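Local coordinates for 3,6-diketocamphane 1,6-monooxygenase (PDB 4UWM), which uses FMNH2 and molecular oxygen to turn a diketocamphane into a lactone during the degradation of (-)-camphor, at residues H78-H82 with M142-L147. Numbering follows the deposited sequence. Where two conformers were deposited one is given.
Sequences HLLPH and MVRESL
Leu80 points at the helix that carries Val143, Ser146 and Leu147 and drives one methyl, CD1, against it. Its CD1 lies 3.6 Å from Val143 O, a carbonyl already taken up by the helical bond from Leu147 N, and also packs on CG1 of Val143. The same methyl comes within 3.5 Å of Ser146 OG, while the CB atoms of Leu80 and Ser146 are in contact beside it. Ser146 has OG anti to its own N (chi1 164°), which places this hydroxyl 2.8 Å from a water oxygen, and that water donates a hydrogen bond to Leu80 O; the water thus joins the segments, which share no direct hydrogen bond.

In this TIM-barrel protein of the bacterial luciferase family, strand 72-79 runs out into a short 3-10 turn, closed by a bond from His82 N to Leu79 O, and helix 139-155 packs over that turn. Ile107 of the neighbouring parallel strand 105-108 touches Leu80, Val143 and Leu147, extending the apolar cluster beneath the helix.

Pro81 supplies the other half of the interface. CD of its ring meets Val143 CG2 at 4.0 Å. Its CB packs on Met142 CB, 3.9 Å away. Met142 bends at its thioether (chi3 84°), bringing CE to 3.7 Å from Pro81 O and laying the thioether end against Pro81 CB. The side chain of Val143 is about 9 Å from the bound FMN.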
ATOM      1  N   HIS A  78       0.617  -9.253   8.339  1.00 15.61           N
ATOM      2  CA  HIS A  78      -0.332  -9.408   7.225  1.00 13.33           C
ATOM      3  C   HIS A  78      -1.219 -10.614   7.484  1.00 13.73           C
ATOM      4  O   HIS A  78      -0.725 -11.698   7.825  1.00 15.21           O
ATOM      5  CB  HIS A  78       0.409  -9.593   5.894  1.00 12.02           C
ATOM      6  CG  HIS A  78       0.944  -8.331   5.305  1.00 11.84           C
ATOM      7  ND1 HIS A  78       0.200  -7.169   5.224  1.00 11.59           N
ATOM      8  CD2 HIS A  78       2.126  -8.066   4.696  1.00 10.81           C
ATOM      9  CE1 HIS A  78       0.924  -6.234   4.617  1.00 11.44           C
ATOM     10  NE2 HIS A  78       2.103  -6.744   4.308  1.00 10.19           N
ATOM     11  N   LEU A  79      -2.521 -10.429   7.353  1.00 13.77           N
ATOM     12  CA  LEU A  79      -3.467 -11.506   7.588  1.00 14.33           C
ATOM     13  C   LEU A  79      -3.693 -12.228   6.243  1.00 15.63           C
ATOM     14  O   LEU A  79      -4.464 -11.785   5.398  1.00 14.88           O
ATOM     15  CB  LEU A  79      -4.774 -10.979   8.196  1.00 14.83           C
ATOM     16  CG  LEU A  79      -4.530 -10.172   9.499  1.00 15.53           C
ATOM     17  CD1 LEU A  79      -5.832  -9.714  10.116  1.00 14.87           C
ATOM     18  CD2 LEU A  79      -3.739 -11.023  10.508  1.00 14.51           C
ATOM     19  N   LEU A  80      -2.975 -13.326   6.063  1.00 14.85           N
ATOM     20  CA  LEU A  80      -2.988 -14.078   4.779  1.00 16.50           C
ATOM     21  C   LEU A  80      -4.344 -14.510   4.259  1.00 17.44           C
ATOM     22  O   LEU A  80      -4.545 -14.500   3.046  1.00 19.18           O
ATOM     23  CB  LEU A  80      -2.011 -15.248   4.818  1.00 16.63           C
ATOM     24  CG  LEU A  80      -0.569 -14.959   5.240  1.00 17.86           C
ATOM     25  CD1 LEU A  80       0.321 -16.155   4.923  1.00 19.18           C
ATOM     26  CD2 LEU A  80      -0.001 -13.703   4.605  1.00 16.54           C
ATOM     27  N   PRO A  81      -5.298 -14.866   5.151  1.00 18.25           N
ATOM     28  CA  PRO A  81      -6.623 -15.242   4.628  1.00 17.09           C
ATOM     29  C   PRO A  81      -7.411 -14.116   3.938  1.00 19.79           C
ATOM     30  O   PRO A  81      -8.414 -14.382   3.273  1.00 21.75           O
ATOM     31  CB  PRO A  81      -7.362 -15.729   5.874  1.00 18.59           C
ATOM     32  CG  PRO A  81      -6.284 -16.118   6.840  1.00 17.69           C
ATOM     33  CD  PRO A  81      -5.210 -15.096   6.606  1.00 19.36           C
ATOM     34  N   HIS A  82      -6.942 -12.866   4.048  1.00 16.55           N
ATOM     35  CA  HIS A  82      -7.728 -11.721   3.594  1.00 14.05           C
ATOM     36  C   HIS A  82      -7.329 -11.166   2.197  1.00 15.28           C
ATOM     37  O   HIS A  82      -7.929 -10.186   1.738  1.00 16.69           O
ATOM     38  CB  HIS A  82      -7.624 -10.552   4.624  1.00 13.91           C
ATOM     39  CG  HIS A  82      -8.220 -10.841   5.971  1.00 15.22           C
ATOM     40  ND1 HIS A  82      -8.111  -9.955   7.025  1.00 13.02           N
ATOM     41  CD2 HIS A  82      -8.900 -11.918   6.451  1.00 15.80           C
ATOM     42  CE1 HIS A  82      -8.722 -10.461   8.091  1.00 15.59           C
ATOM     43  NE2 HIS A  82      -9.210 -11.648   7.768  1.00 15.42           N
ATOM     44  N   MET A 142      -5.928 -21.705   5.478  1.00 22.83           N
ATOM     45  CA  MET A 142      -5.763 -20.532   4.604  1.00 19.06           C
ATOM     46  C   MET A 142      -4.362 -19.931   4.704  1.00 21.70           C
ATOM     47  O   MET A 142      -3.736 -19.669   3.671  1.00 20.57           O
ATOM     48  CB  MET A 142      -6.854 -19.484   4.846  1.00 19.57           C
ATOM     49  CG  MET A 142      -8.219 -20.005   4.506  1.00 20.87           C
ATOM     50  SD  MET A 142      -9.578 -18.872   4.790  1.00 22.92           S
ATOM     51  CE  MET A 142      -9.555 -17.902   3.280  1.00 17.69           C
ATOM     52  N   VAL A 143      -3.851 -19.753   5.926  1.00 20.83           N
ATOM     53  CA  VAL A 143      -2.470 -19.265   6.120  1.00 16.78           C
ATOM     54  C   VAL A 143      -1.450 -20.160   5.435  1.00 18.77           C
ATOM     55  O   VAL A 143      -0.537 -19.676   4.762  1.00 19.26           O
ATOM     56  CB  VAL A 143      -2.107 -19.050   7.625  1.00 18.12           C
ATOM     57  CG1 VAL A 143      -0.624 -18.768   7.822  1.00 16.51           C
ATOM     58  CG2 VAL A 143      -2.956 -17.947   8.250  1.00 17.07           C
ATOM     59  N   ARG A 144      -1.602 -21.478   5.596  1.00 23.12           N
ATOM     60  CA  ARG A 144      -0.685 -22.453   4.999  0.50 23.83           C
ATOM     61  C   ARG A 144      -0.666 -22.400   3.466  1.00 20.25           C
ATOM     62  O   ARG A 144       0.389 -22.409   2.854  1.00 22.19           O
ATOM     63  CB  ARG A 144      -1.059 -23.867   5.470  0.50 27.84           C
ATOM     64  CG  ARG A 144       0.104 -24.833   5.585  0.50 32.78           C
ATOM     65  CD  ARG A 144      -0.350 -26.156   6.191  0.50 42.56           C
ATOM     66  NE  ARG A 144      -1.174 -25.973   7.388  0.50 42.18           N
ATOM     67  CZ  ARG A 144      -2.443 -26.360   7.496  0.50 41.31           C
ATOM     68  NH1 ARG A 144      -3.051 -26.965   6.481  0.50 40.98           N
ATOM     69  NH2 ARG A 144      -3.103 -26.151   8.624  0.50 40.63           N
ATOM     70  N   GLU A 145      -1.844 -22.370   2.856  1.00 19.51           N
ATOM     71  CA  GLU A 145      -1.942 -22.360   1.396  1.00 22.11           C
ATOM     72  C   GLU A 145      -1.385 -21.052   0.846  1.00 22.24           C
ATOM     73  O   GLU A 145      -0.676 -21.051  -0.155  1.00 20.16           O
ATOM     74  CB  GLU A 145      -3.385 -22.589   0.916  1.00 21.21           C
ATOM     75  CG  GLU A 145      -3.537 -22.731  -0.606  1.00 20.48           C
ATOM     76  CD  GLU A 145      -4.972 -22.973  -1.036  1.00 24.17           C
ATOM     77  OE1 GLU A 145      -5.675 -23.753  -0.383  1.00 37.90           O
ATOM     78  OE2 GLU A 145      -5.422 -22.386  -2.026  1.00 31.07           O
ATOM     79  N   SER A 146      -1.698 -19.936   1.510  1.00 21.95           N
ATOM     80  CA  SER A 146      -1.169 -18.648   1.040  1.00 16.48           C
ATOM     81  C   SER A 146       0.353 -18.657   1.065  1.00 14.83           C
ATOM     82  O   SER A 146       1.007 -18.307   0.090  1.00 18.64           O
ATOM     83  CB  SER A 146      -1.714 -17.468   1.866  1.00 16.88           C
ATOM     84  OG  SER A 146      -0.897 -16.326   1.614  1.00 17.93           O
ATOM     85  N   LEU A 147       0.931 -19.071   2.184  1.00 19.26           N
ATOM     86  CA  LEU A 147       2.385 -19.072   2.310  1.00 19.62           C
ATOM     87  C   LEU A 147       3.017 -20.014   1.271  1.00 24.31           C
ATOM     88  O   LEU A 147       4.035 -19.687   0.667  1.00 21.11           O
ATOM     89  CB  LEU A 147       2.784 -19.503   3.726  1.00 26.37           C
ATOM     90  CG  LEU A 147       4.273 -19.639   4.044  1.00 29.74           C
ATOM     91  CD1 LEU A 147       5.022 -18.328   3.811  1.00 28.74           C
ATOM     92  CD2 LEU A 147       4.406 -20.094   5.483  1.00 28.39           C
TER
HETATM   93  O   HOH W   1      -2.803 -14.305   1.099  1.00 17.88           O